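Local coordinates for colicin B (Escherichia coli, PDB 1RH1), which kills Escherichia coli and closely related bacteria by forming a channel that depolarises the cytoplasmic membrane and dissipates cellular energy, at residues 68-73 with 242-247; 125-130 with 246-251; 191-196 with 264-269; 316-321 with 456-461; 323-328 with 463-468. All coordinates share one frame; numbering follows the deposited sequence.

Contact 1. Residues 68-73 with 242-247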
# COMPACT_ATOMS: atom_id res chain seq x y z
N ILE A 68 23.19 9.86 16.12
CA ILE A 68 24.29 8.90 16.26
C ILE A 68 23.85 7.53 16.83
O ILE A 68 23.54 7.38 18.01
CB ILE A 68 25.42 9.58 17.15
CG1 ILE A 68 26.00 10.81 16.47
CG2 ILE A 68 26.59 8.63 17.33
CD1 ILE A 68 27.03 11.65 17.27
N ILE A 69 23.88 6.52 15.94
CA ILE A 69 23.55 5.12 16.24
C ILE A 69 24.48 4.49 17.26
O ILE A 69 25.70 4.67 17.23
CB ILE A 69 23.61 4.23 14.99
CG1 ILE A 69 22.73 4.78 13.89
CG2 ILE A 69 23.12 2.84 15.32
CD1 ILE A 69 22.86 3.98 12.60
N ARG A 70 23.82 3.74 18.15
CA ARG A 70 24.44 3.02 19.25
C ARG A 70 23.87 1.63 19.48
O ARG A 70 22.67 1.35 19.44
CB ARG A 70 24.28 3.80 20.54
CG ARG A 70 24.92 5.16 20.55
CD ARG A 70 26.42 5.12 20.67
NE ARG A 70 26.77 6.05 21.72
CZ ARG A 70 27.92 6.06 22.39
NH1 ARG A 70 28.88 5.18 22.13
NH2 ARG A 70 28.07 6.96 23.37
N ARG A 71 24.85 0.79 19.74
CA ARG A 71 24.70 -0.61 20.02
C ARG A 71 24.51 -0.79 21.52
O ARG A 71 25.43 -0.65 22.34
CB ARG A 71 25.94 -1.23 19.45
CG ARG A 71 26.03 -2.72 19.51
CD ARG A 71 27.14 -3.15 18.58
NE ARG A 71 27.21 -4.60 18.65
CZ ARG A 71 26.67 -5.40 17.72
NH1 ARG A 71 26.02 -4.90 16.66
NH2 ARG A 71 26.78 -6.73 17.86
N ILE A 72 23.24 -1.02 21.85
CA ILE A 72 22.77 -1.14 23.23
C ILE A 72 22.39 -2.60 23.50
O ILE A 72 21.70 -3.26 22.74
CB ILE A 72 21.61 -0.08 23.36
CG1 ILE A 72 22.31 1.23 23.54
CG2 ILE A 72 20.71 -0.19 24.57
CD1 ILE A 72 21.40 2.39 23.20
N ILE A 73 22.97 -3.09 24.61
CA ILE A 73 22.93 -4.49 25.03
C ILE A 73 21.98 -4.73 26.20
O ILE A 73 22.11 -4.03 27.19
CB ILE A 73 24.37 -4.93 25.40
CG1 ILE A 73 25.35 -4.71 24.28
CG2 ILE A 73 24.38 -6.41 25.69
CD1 ILE A 73 26.79 -4.96 24.73
N ILE A 242 32.30 8.60 17.42
CA ILE A 242 31.42 7.55 17.96
C ILE A 242 31.24 6.50 16.84
O ILE A 242 30.27 6.50 16.06
CB ILE A 242 30.02 8.14 18.43
CG1 ILE A 242 30.08 9.08 19.59
CG2 ILE A 242 29.22 7.01 19.02
CD1 ILE A 242 30.93 10.34 19.43
N GLN A 243 32.26 5.65 16.72
CA GLN A 243 32.26 4.56 15.74
C GLN A 243 31.79 3.29 16.41
O GLN A 243 32.44 2.82 17.35
CB GLN A 243 33.66 4.32 15.20
CG GLN A 243 34.29 5.60 14.69
CD GLN A 243 35.60 5.40 13.96
OE1 GLN A 243 35.59 4.99 12.80
NE2 GLN A 243 36.74 5.71 14.58
N GLU A 244 30.65 2.73 16.01
CA GLU A 244 30.17 1.48 16.57
C GLU A 244 30.68 0.31 15.76
O GLU A 244 31.02 0.46 14.58
CB GLU A 244 28.65 1.40 16.56
CG GLU A 244 27.95 2.21 17.64
CD GLU A 244 28.28 1.81 19.08
OE1 GLU A 244 28.27 2.70 19.93
OE2 GLU A 244 28.54 0.63 19.34
N ASP A 245 30.79 -0.87 16.38
CA ASP A 245 31.24 -2.01 15.63
C ASP A 245 30.00 -2.63 14.97
O ASP A 245 28.94 -2.82 15.57
CB ASP A 245 31.96 -2.99 16.58
CG ASP A 245 33.28 -2.46 17.16
OD1 ASP A 245 34.07 -1.88 16.41
OD2 ASP A 245 33.53 -2.63 18.36
N GLY A 246 30.17 -2.85 13.66
CA GLY A 246 29.13 -3.43 12.82
C GLY A 246 28.15 -2.44 12.23
O GLY A 246 27.11 -2.86 11.71
N VAL A 247 28.48 -1.13 12.39
CA VAL A 247 27.69 0.01 11.92
C VAL A 247 28.64 0.94 11.19
O VAL A 247 29.33 1.80 11.76
CB VAL A 247 27.01 0.80 13.09
CG1 VAL A 247 26.37 2.11 12.62
CG2 VAL A 247 25.85 -0.00 13.63

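Contact 2. Residues 125-130 with 246-251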
# COMPACT_ATOMS: atom_id res chain seq x y z
N PHE A 125 21.72 6.11 6.01
CA PHE A 125 22.73 6.88 6.70
C PHE A 125 23.81 6.01 7.41
O PHE A 125 24.90 6.46 7.78
CB PHE A 125 22.01 7.84 7.66
CG PHE A 125 21.17 7.31 8.81
CD1 PHE A 125 21.77 7.03 10.04
CD2 PHE A 125 19.81 7.08 8.64
CE1 PHE A 125 21.01 6.52 11.08
CE2 PHE A 125 19.06 6.58 9.68
CZ PHE A 125 19.67 6.30 10.90
N ALA A 126 23.55 4.69 7.54
CA ALA A 126 24.51 3.71 8.07
C ALA A 126 24.18 2.34 7.51
O ALA A 126 23.01 2.00 7.36
CB ALA A 126 24.45 3.54 9.55
N ARG A 127 25.26 1.61 7.20
CA ARG A 127 25.27 0.25 6.64
C ARG A 127 25.67 -0.75 7.72
O ARG A 127 26.64 -0.54 8.43
CB ARG A 127 26.29 0.14 5.51
CG ARG A 127 26.31 -1.20 4.77
CD ARG A 127 27.29 -1.22 3.62
NE ARG A 127 28.64 -0.92 4.09
CZ ARG A 127 29.55 -1.87 4.34
NH1 ARG A 127 29.27 -3.17 4.15
NH2 ARG A 127 30.73 -1.54 4.87
N LEU A 128 24.92 -1.84 7.82
CA LEU A 128 25.14 -2.86 8.83
C LEU A 128 25.74 -4.23 8.44
O LEU A 128 25.25 -5.00 7.60
CB LEU A 128 23.81 -3.07 9.53
CG LEU A 128 23.43 -2.22 10.72
CD1 LEU A 128 23.61 -0.73 10.51
CD2 LEU A 128 22.00 -2.54 10.98
N GLU A 129 26.85 -4.53 9.13
CA GLU A 129 27.51 -5.81 9.00
C GLU A 129 26.64 -6.81 9.72
O GLU A 129 26.16 -6.48 10.81
CB GLU A 129 28.85 -5.81 9.68
CG GLU A 129 29.73 -4.78 9.03
CD GLU A 129 31.12 -4.65 9.64
OE1 GLU A 129 32.01 -4.14 8.96
OE2 GLU A 129 31.31 -5.03 10.80
N PRO A 130 26.39 -8.02 9.17
CA PRO A 130 25.44 -8.97 9.73
C PRO A 130 25.90 -9.51 11.05
O PRO A 130 27.09 -9.66 11.30
CB PRO A 130 25.32 -10.02 8.67
CG PRO A 130 26.67 -10.00 8.00
CD PRO A 130 27.01 -8.53 7.95
N GLY A 246 30.17 -2.85 13.66
CA GLY A 246 29.13 -3.43 12.82
C GLY A 246 28.15 -2.44 12.23
O GLY A 246 27.11 -2.86 11.71
N VAL A 247 28.48 -1.13 12.39
CA VAL A 247 27.69 0.01 11.92
C VAL A 247 28.64 0.94 11.19
O VAL A 247 29.33 1.80 11.76
CB VAL A 247 27.01 0.80 13.09
CG1 VAL A 247 26.37 2.11 12.62
CG2 VAL A 247 25.85 -0.00 13.63
N ILE A 248 28.65 0.71 9.89
CA ILE A 248 29.46 1.48 8.97
C ILE A 248 28.63 2.71 8.59
O ILE A 248 27.54 2.59 8.02
CB ILE A 248 29.79 0.61 7.71
CG1 ILE A 248 30.18 -0.83 8.02
CG2 ILE A 248 30.92 1.33 6.97
CD1 ILE A 248 31.56 -1.01 8.61
N SER A 249 29.09 3.93 8.89
CA SER A 249 28.33 5.14 8.54
C SER A 249 28.60 5.59 7.12
O SER A 249 29.67 6.11 6.81
CB SER A 249 28.68 6.31 9.47
OG SER A 249 27.58 6.53 10.35
N GLU A 250 27.62 5.36 6.24
CA GLU A 250 27.77 5.74 4.83
C GLU A 250 26.48 6.33 4.31
O GLU A 250 25.44 5.69 4.49
CB GLU A 250 28.09 4.56 3.91
CG GLU A 250 29.21 3.59 4.30
CD GLU A 250 29.23 2.30 3.46
OE1 GLU A 250 28.19 1.92 2.91
OE2 GLU A 250 30.30 1.68 3.36
N THR A 251 26.51 7.51 3.67
CA THR A 251 25.30 8.11 3.10
C THR A 251 24.96 7.42 1.78
O THR A 251 25.87 6.91 1.13
CB THR A 251 25.49 9.63 2.82
OG1 THR A 251 25.87 10.25 4.04
CG2 THR A 251 24.22 10.32 2.37

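Contact 3. Residues 191-196 with 264-269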
# COMPACT_ATOMS: atom_id res chain seq x y z
N THR A 191 2.91 8.04 10.28
CA THR A 191 2.50 8.22 11.66
C THR A 191 3.39 7.46 12.64
O THR A 191 3.99 6.47 12.23
CB THR A 191 1.02 7.80 11.66
OG1 THR A 191 0.44 8.89 12.34
CG2 THR A 191 0.63 6.51 12.32
N VAL A 192 3.56 7.85 13.91
CA VAL A 192 4.39 7.15 14.91
C VAL A 192 3.71 7.06 16.28
O VAL A 192 3.21 8.07 16.75
CB VAL A 192 5.76 7.88 15.02
CG1 VAL A 192 6.52 7.61 16.32
CG2 VAL A 192 6.65 7.33 13.93
N PRO A 193 3.66 5.95 17.01
CA PRO A 193 3.09 5.86 18.36
C PRO A 193 3.67 6.71 19.47
O PRO A 193 4.89 6.71 19.66
CB PRO A 193 3.16 4.41 18.72
CG PRO A 193 4.27 3.90 17.83
CD PRO A 193 4.00 4.63 16.52
N VAL A 194 2.82 7.46 20.19
CA VAL A 194 3.27 8.18 21.38
C VAL A 194 3.25 7.21 22.58
O VAL A 194 2.26 6.50 22.81
CB VAL A 194 2.35 9.39 21.61
CG1 VAL A 194 2.68 10.16 22.87
CG2 VAL A 194 2.55 10.32 20.44
N VAL A 195 4.38 7.09 23.30
CA VAL A 195 4.47 6.26 24.50
C VAL A 195 4.87 7.15 25.65
O VAL A 195 5.40 8.26 25.46
CB VAL A 195 5.53 5.10 24.45
CG1 VAL A 195 5.21 4.16 23.31
CG2 VAL A 195 6.94 5.64 24.33
N ASP A 196 4.69 6.56 26.84
CA ASP A 196 4.89 7.29 28.09
C ASP A 196 6.04 6.92 29.01
O ASP A 196 6.12 5.80 29.51
CB ASP A 196 3.62 7.22 28.91
CG ASP A 196 3.29 8.59 29.44
OD1 ASP A 196 2.46 9.25 28.82
OD2 ASP A 196 3.88 9.00 30.45
N ASN A 264 10.54 -7.30 15.50
CA ASN A 264 11.21 -6.83 16.70
C ASN A 264 11.80 -5.43 16.66
O ASN A 264 12.44 -4.99 17.61
CB ASN A 264 12.29 -7.84 17.06
CG ASN A 264 11.74 -9.22 17.45
OD1 ASN A 264 12.40 -10.22 17.21
ND2 ASN A 264 10.56 -9.36 18.06
N ASN A 265 11.51 -4.72 15.57
CA ASN A 265 11.87 -3.31 15.35
C ASN A 265 10.74 -2.31 15.63
O ASN A 265 9.58 -2.52 15.26
CB ASN A 265 12.34 -3.13 13.90
CG ASN A 265 13.67 -3.77 13.55
OD1 ASN A 265 14.09 -3.85 12.39
ND2 ASN A 265 14.36 -4.26 14.56
N HIS A 266 11.08 -1.19 16.29
CA HIS A 266 10.12 -0.16 16.67
C HIS A 266 10.76 1.19 16.79
O HIS A 266 11.95 1.31 17.08
CB HIS A 266 9.47 -0.51 18.01
CG HIS A 266 7.97 -0.24 18.07
ND1 HIS A 266 7.33 0.38 19.05
CD2 HIS A 266 7.03 -0.61 17.11
CE1 HIS A 266 6.05 0.39 18.70
NE2 HIS A 266 5.86 -0.21 17.54
N ASP A 267 9.93 2.21 16.52
CA ASP A 267 10.25 3.62 16.74
C ASP A 267 9.05 4.29 17.39
O ASP A 267 7.90 4.02 17.04
CB ASP A 267 10.56 4.38 15.43
CG ASP A 267 9.57 4.34 14.27
OD1 ASP A 267 9.74 5.12 13.33
OD2 ASP A 267 8.64 3.52 14.28
N VAL A 268 9.28 5.09 18.42
CA VAL A 268 8.18 5.73 19.14
C VAL A 268 8.56 7.14 19.53
O VAL A 268 9.72 7.53 19.40
CB VAL A 268 7.80 4.97 20.44
CG1 VAL A 268 7.36 3.55 20.15
CG2 VAL A 268 8.99 4.90 21.36
N ILE A 269 7.61 7.92 20.02
CA ILE A 269 7.96 9.23 20.53
C ILE A 269 7.67 9.13 22.00
O ILE A 269 6.54 8.95 22.46
CB ILE A 269 7.12 10.32 19.84
CG1 ILE A 269 7.72 10.59 18.47
CG2 ILE A 269 7.13 11.61 20.63
CD1 ILE A 269 6.96 11.66 17.69

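Contact 4. Residues 316-321 with 456-461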
# COMPACT_ATOMS: atom_id res chain seq x y z
N ASN A 316 -4.91 -0.69 -12.06
CA ASN A 316 -4.82 0.50 -12.85
C ASN A 316 -5.43 0.14 -14.17
O ASN A 316 -6.47 0.71 -14.48
CB ASN A 316 -3.40 0.94 -13.08
CG ASN A 316 -3.32 2.28 -13.81
OD1 ASN A 316 -4.10 3.22 -13.59
ND2 ASN A 316 -2.33 2.39 -14.70
N ASP A 317 -4.88 -0.84 -14.90
CA ASP A 317 -5.42 -1.26 -16.18
C ASP A 317 -6.92 -1.57 -16.11
O ASP A 317 -7.63 -1.26 -17.06
CB ASP A 317 -4.65 -2.49 -16.65
CG ASP A 317 -3.18 -2.27 -17.07
OD1 ASP A 317 -2.65 -1.15 -16.97
OD2 ASP A 317 -2.55 -3.23 -17.52
N GLU A 318 -7.43 -2.05 -14.96
CA GLU A 318 -8.86 -2.30 -14.81
C GLU A 318 -9.60 -0.97 -14.83
O GLU A 318 -10.58 -0.82 -15.55
CB GLU A 318 -9.12 -3.06 -13.49
CG GLU A 318 -10.52 -3.68 -13.29
CD GLU A 318 -10.58 -4.90 -12.34
OE1 GLU A 318 -11.57 -5.08 -11.63
OE2 GLU A 318 -9.63 -5.70 -12.31
N LYS A 319 -9.08 0.01 -14.09
CA LYS A 319 -9.63 1.36 -14.01
C LYS A 319 -9.68 2.08 -15.36
O LYS A 319 -10.64 2.80 -15.64
CB LYS A 319 -8.79 2.15 -13.03
CG LYS A 319 -9.13 3.61 -12.77
CD LYS A 319 -10.39 3.69 -11.91
CE LYS A 319 -10.21 4.78 -10.83
NZ LYS A 319 -11.15 4.60 -9.72
N THR A 320 -8.67 1.87 -16.21
CA THR A 320 -8.64 2.56 -17.48
C THR A 320 -9.61 1.95 -18.48
O THR A 320 -10.16 2.70 -19.28
CB THR A 320 -7.20 2.58 -18.13
OG1 THR A 320 -7.02 1.37 -18.82
CG2 THR A 320 -6.09 2.73 -17.11
N VAL A 321 -9.84 0.63 -18.48
CA VAL A 321 -10.79 0.07 -19.45
C VAL A 321 -12.21 0.32 -18.99
O VAL A 321 -13.12 0.47 -19.80
CB VAL A 321 -10.58 -1.47 -19.68
CG1 VAL A 321 -9.12 -1.62 -20.01
CG2 VAL A 321 -10.88 -2.36 -18.50
N ALA A 456 -11.02 -11.07 -15.10
CA ALA A 456 -11.72 -10.27 -14.10
C ALA A 456 -13.08 -9.81 -14.64
O ALA A 456 -13.09 -9.29 -15.75
CB ALA A 456 -10.87 -9.06 -13.78
N SER A 457 -14.23 -9.99 -13.97
CA SER A 457 -15.53 -9.59 -14.49
C SER A 457 -15.57 -8.19 -15.07
O SER A 457 -16.08 -7.99 -16.17
CB SER A 457 -16.63 -9.59 -13.44
OG SER A 457 -17.06 -10.86 -13.00
N ALA A 458 -14.97 -7.23 -14.36
CA ALA A 458 -14.89 -5.86 -14.84
C ALA A 458 -14.19 -5.77 -16.20
O ALA A 458 -14.76 -5.17 -17.11
CB ALA A 458 -14.14 -5.02 -13.83
N VAL A 459 -13.02 -6.39 -16.40
CA VAL A 459 -12.34 -6.41 -17.70
C VAL A 459 -13.22 -7.14 -18.73
O VAL A 459 -13.34 -6.69 -19.88
CB VAL A 459 -10.98 -7.13 -17.56
CG1 VAL A 459 -10.16 -7.00 -18.81
CG2 VAL A 459 -10.14 -6.49 -16.50
N ALA A 460 -13.92 -8.23 -18.39
CA ALA A 460 -14.78 -8.90 -19.35
C ALA A 460 -16.00 -8.08 -19.71
O ALA A 460 -16.54 -8.23 -20.81
CB ALA A 460 -15.26 -10.21 -18.81
N LEU A 461 -16.47 -7.22 -18.80
CA LEU A 461 -17.58 -6.33 -19.09
C LEU A 461 -17.12 -5.25 -20.07
O LEU A 461 -17.85 -4.91 -21.00
CB LEU A 461 -18.08 -5.61 -17.87
CG LEU A 461 -19.53 -5.76 -17.44
CD1 LEU A 461 -19.75 -4.70 -16.41
CD2 LEU A 461 -20.53 -5.60 -18.58

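Contact 5. Residues 323-328 with 463-468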
# COMPACT_ATOMS: atom_id res chain seq x y z
N THR A 323 -13.05 3.17 -17.41
CA THR A 323 -13.38 4.56 -17.72
C THR A 323 -13.58 4.73 -19.21
O THR A 323 -14.55 5.40 -19.57
CB THR A 323 -12.33 5.59 -17.31
OG1 THR A 323 -11.17 5.36 -18.10
CG2 THR A 323 -12.05 5.53 -15.83
N LYS A 324 -12.75 4.15 -20.08
CA LYS A 324 -13.05 4.21 -21.50
C LYS A 324 -14.40 3.54 -21.79
O LYS A 324 -15.15 4.10 -22.59
CB LYS A 324 -11.94 3.53 -22.30
CG LYS A 324 -11.99 3.69 -23.83
CD LYS A 324 -11.93 5.16 -24.20
CE LYS A 324 -11.57 5.47 -25.66
NZ LYS A 324 -12.59 5.07 -26.61
N THR A 325 -14.80 2.42 -21.16
CA THR A 325 -16.08 1.79 -21.48
C THR A 325 -17.24 2.72 -21.18
O THR A 325 -18.10 2.94 -22.03
CB THR A 325 -16.24 0.49 -20.69
OG1 THR A 325 -15.22 -0.36 -21.17
CG2 THR A 325 -17.55 -0.22 -20.91
N SER A 326 -17.18 3.32 -19.99
CA SER A 326 -18.15 4.29 -19.51
C SER A 326 -18.38 5.38 -20.56
O SER A 326 -19.50 5.64 -20.97
CB SER A 326 -17.61 4.90 -18.25
OG SER A 326 -18.57 5.73 -17.65
N GLU A 327 -17.29 5.95 -21.07
CA GLU A 327 -17.32 7.00 -22.06
C GLU A 327 -17.96 6.52 -23.35
O GLU A 327 -18.82 7.21 -23.89
CB GLU A 327 -15.89 7.43 -22.22
CG GLU A 327 -15.49 8.59 -23.10
CD GLU A 327 -13.96 8.68 -23.21
OE1 GLU A 327 -13.41 8.39 -24.28
OE2 GLU A 327 -13.31 9.03 -22.21
N VAL A 328 -17.63 5.31 -23.82
CA VAL A 328 -18.21 4.76 -25.04
C VAL A 328 -19.69 4.45 -24.87
O VAL A 328 -20.50 4.68 -25.76
CB VAL A 328 -17.44 3.49 -25.43
CG1 VAL A 328 -18.08 2.82 -26.62
CG2 VAL A 328 -16.01 3.86 -25.77
N LEU A 463 -14.41 -5.10 -22.49
CA LEU A 463 -14.27 -5.68 -23.82
C LEU A 463 -15.60 -5.95 -24.51
O LEU A 463 -15.74 -5.60 -25.67
CB LEU A 463 -13.49 -6.95 -23.68
CG LEU A 463 -13.18 -7.86 -24.83
CD1 LEU A 463 -12.36 -7.18 -25.89
CD2 LEU A 463 -12.36 -9.00 -24.27
N PHE A 464 -16.59 -6.49 -23.82
CA PHE A 464 -17.87 -6.76 -24.42
C PHE A 464 -18.62 -5.50 -24.74
O PHE A 464 -19.20 -5.36 -25.82
CB PHE A 464 -18.69 -7.57 -23.47
CG PHE A 464 -20.03 -7.97 -24.04
CD1 PHE A 464 -20.11 -8.87 -25.09
CD2 PHE A 464 -21.19 -7.43 -23.49
CE1 PHE A 464 -21.35 -9.23 -25.59
CE2 PHE A 464 -22.43 -7.79 -24.00
CZ PHE A 464 -22.51 -8.69 -25.05
N SER A 465 -18.63 -4.60 -23.76
CA SER A 465 -19.31 -3.33 -23.92
C SER A 465 -18.59 -2.45 -24.92
O SER A 465 -19.25 -1.88 -25.77
CB SER A 465 -19.38 -2.62 -22.59
OG SER A 465 -20.08 -3.42 -21.66
N LEU A 466 -17.26 -2.35 -24.86
CA LEU A 466 -16.47 -1.64 -25.84
C LEU A 466 -16.65 -2.20 -27.23
O LEU A 466 -16.98 -1.43 -28.12
CB LEU A 466 -15.02 -1.72 -25.52
CG LEU A 466 -14.51 -0.86 -24.43
CD1 LEU A 466 -13.03 -1.11 -24.28
CD2 LEU A 466 -14.70 0.60 -24.77
N THR A 467 -16.48 -3.51 -27.48
CA THR A 467 -16.67 -4.10 -28.81
C THR A 467 -18.07 -3.79 -29.33
O THR A 467 -18.17 -3.41 -30.50
CB THR A 467 -16.50 -5.65 -28.78
OG1 THR A 467 -15.20 -5.93 -28.29
CG2 THR A 467 -16.65 -6.27 -30.15
N LEU A 468 -19.14 -3.88 -28.51
CA LEU A 468 -20.47 -3.57 -29.00
C LEU A 468 -20.73 -2.09 -29.27
O LEU A 468 -21.26 -1.72 -30.32
CB LEU A 468 -21.53 -4.05 -28.01
CG LEU A 468 -21.68 -5.51 -27.70
CD1 LEU A 468 -23.07 -5.73 -27.14
CD2 LEU A 468 -21.55 -6.35 -28.94

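Contact 1. Residues 68-73 with 242-247
Glu244 reaches between Arg70 and Arg71, its OE1 going to the Arg70 guanidinium and its OE2 only to the aliphatic stem of Arg71, without a charge contact there. Glu244 CG, beside the backbone N (chi1 -76°), lies 3.4 Å from Ile69 O, and the bend at chi2 (-62°) then turns the carboxylate toward the arginines. Glu244 OE1 lies in the plane of the Arg70 guanidinium, at its edge, and forms a salt bridge with Arg70 NH1 over 3.4 Å; the hydrogen bond within it is straight but long, hence weak. Glu244 OE2 sits 3.2 Å from Arg71 CB. Ile242 CG2 covers one face of the Arg70 guanidinium, 3.4 Å above its plane and offset toward the rim.

The tight part is apolar. Ile68 and Ile242 meet at about a right angle, CG2 to CG2 at 3.5 Å, while Ile69 CD1 reaches Val247 CG1 at 4.0 Å. The looser side is the type II turn from Glu244 to Val247, where Asp245 is exposed. There the extended Arg71 chain runs past the turn, with CD 3.5 Å from Asp245 O, and makes a long, weak ion pair with Glu135.

The contact fastens a loop-borne turn against strand 70-73 in the colicin's N-terminal part. Arg70 NE is bonded to Val63 O, which holds the guanidinium from a second direction. The nearby positive charges, Arg71's at longer range, would probably favour a charged Glu244.

Contact 2. Residues 125-130 with 246-251
Residues 125-130 and 246-251 run antiparallel, their end-to-end directions 147° apart, with Arg127 and Ile248 as a hydrogen-bonded pair: Arg127 N gives to Ile248 O at 2.6 Å and Ile248 N to Arg127 O at 2.8 Å. The short strand 247-248 thereby borders strand 121-128 in an antiparallel sheet. At the neighbouring strand 179-186, Phe125 and Ala126 both face Met182, a classic beta bulge. Leu128 and Val247 form the adjoining non-hydrogen-bonded pair. Beyond it Glu129 N bonds to Gly246 O from above the carbonyl plane; Gly246 has a positive phi, a conformation that favours glycine.

Leu128 and Val247 point the same way, side by side, with CD1 and CG2 3.9 Å apart; both also rest on Leu141 of strand 139-146. Val247 uses its other methyl, CG1, against Ala126 CB at the same separation. Leu128 and Ala126 are buried here.

The other face carries Arg127 and Ile248, again side by side. Arg127 is extended as far as CD and then bends at chi3 (58°), which swings NE to the carboxylate of Glu250 and NH2 beside Ile248, 3.3 Å from its CG1. The carboxylate approaches at the guanidinium edge, the two planes 28° apart. Arg127 NE lies 3.1 Å from Glu250 OE1 in a salt bridge, and its hydrogen bond to Glu250 OE2 is weak. At the far end Glu129 crosses Ile248 at about a right angle, placing OE1 3.2 Å from the CD1 methyl.

Contact 3. Residues 191-196 with 264-269
In Val192 the first torsion (chi1 159°) sets CG1 opposite the backbone N and CG2 opposite the carbonyl carbon, and the two methyls fork over the facing strand: CG1 lies 3.8 Å from Val268 CA and 3.9 Å from Ile269 CG1, while CG2 comes 3.8 Å from Asp267 OD1. Val195 and Val268 share another setting (chi1 near -60°), with CG2 between N and the carbonyl carbon in each. They cross at about a right angle, with CG2 to CG2 at 3.7 Å and their CG1 methyls also in touch.

Between the backbones runs a parallel bridge, Val194 with Ile269, in the mixed sheet where strand 189-201 meets strand 266-271. Ile269 takes both bonds: its N gives to Pro193 O and its O accepts from Val195 N, each 3.0 Å long and nearly straight. The short strands diverge by 64°, and the pairing fades toward the start of 266-271. There the Pro193 ring lies against it, with CG 3.7 Å from Asp267 O, 3.9 Å from Val268 CG1 and close to His266 CE1. The Asp267 carboxylate is buried but satisfied by a salt bridge to Arg170 and a hydrogen bond to Tyr282, while His266 NE2 bonds to Thr10 O.

Contact 4. Residues 316-321 with 456-461
Glu318 stretches across to the start of helix 457-472 and lays its carboxylate against two alanine methyls. CG stands opposite the backbone N (chi1 -167°) and the chain stays extended beyond it, which carries the head from the flank of helix 291-340 over to its neighbour. OE1 comes to 3.4 Å from Ala458 CB and OE2 to 3.9 Å from Ala456 CB, so each oxygen has its own methyl. Farther up the same side chain, CG lies 3.9 Å from Ala458 CB and 4.3 Å from Val459 CG2.

Two helices of the pore-forming domain meet here, the long 291-340 and 457-472, the latter predicted to be transmembrane. The axes of the short segments approach to 9.4 Å at an angle of 33°, pointing broadly the same way, and no hydrogen bond joins the two segments themselves. Ala456 occupies the N-cap position of helix 457-472, placing the carboxylate near a helix N-terminus, whose dipole would probably favour its negative charge. One turn on from Glu318, Val321 faces across with CG2 4.4 Å from Val459 CA and also touches Thr414. Val321 O, bonded to Thr325 OG1, also takes a weak bond from Ser462 OG.

Contact 5. Residues 323-328 with 463-468
Two helices of the colicin pore-forming domain pack here, the long helix 291-340 and helix 457-472, the latter predicted to be transmembrane. Leu466 does most of the touching. With CG opposite its carbonyl carbon (chi1 -77°), the branched end leans across to helix 291-340, putting CG 3.4 Å from Thr325 OG1 and CD2 3.7 Å from Val328 CG2. Leu466 meets the Val328 side chain at about a right angle. CD2 also approaches Lys324, 4.2 Å from its CG, so this one methyl is bordered by Lys324, Thr325 and Val328.

The segments' axes come within 9.2 Å, 37° apart and running broadly the same way, and the CA atoms of Thr325 and Leu466 are 5.6 Å apart. Thr325 divides its two branches. CG2 goes to Ser465 CB at 3.5 Å, whereas OG1 lies beside Leu466 while bonding back to Val321 O, with a further weak bond to Ser462 OG. Ser465 OG likewise bonds to Leu461 O one turn earlier, so both hydroxyls are bonded within their own helices. Ile355 of helix 342-357 touches both of these residues, and Phe415 packs on Leu466.

Contacts 1 and 2 share Gly246 and Val247, and their centres are about 9 Å apart. Ile69 joins them directly: its CD1 lies 3.5 Å from both Ala126 CB and Phe125 CE1. Contact 3 does not touch either, its centre about 20 Å from contact 1 and 23 Å from contact 2, yet it belongs to the same mixed sheet as strand 70-73. Contacts 4 and 5 are successive meetings of helix 291-340 with helix 457-472, centres about 10 Å apart. They lie in the pore-forming domain, across the chain's centre from contact 1, with centres about 51 and 60 Å away from it.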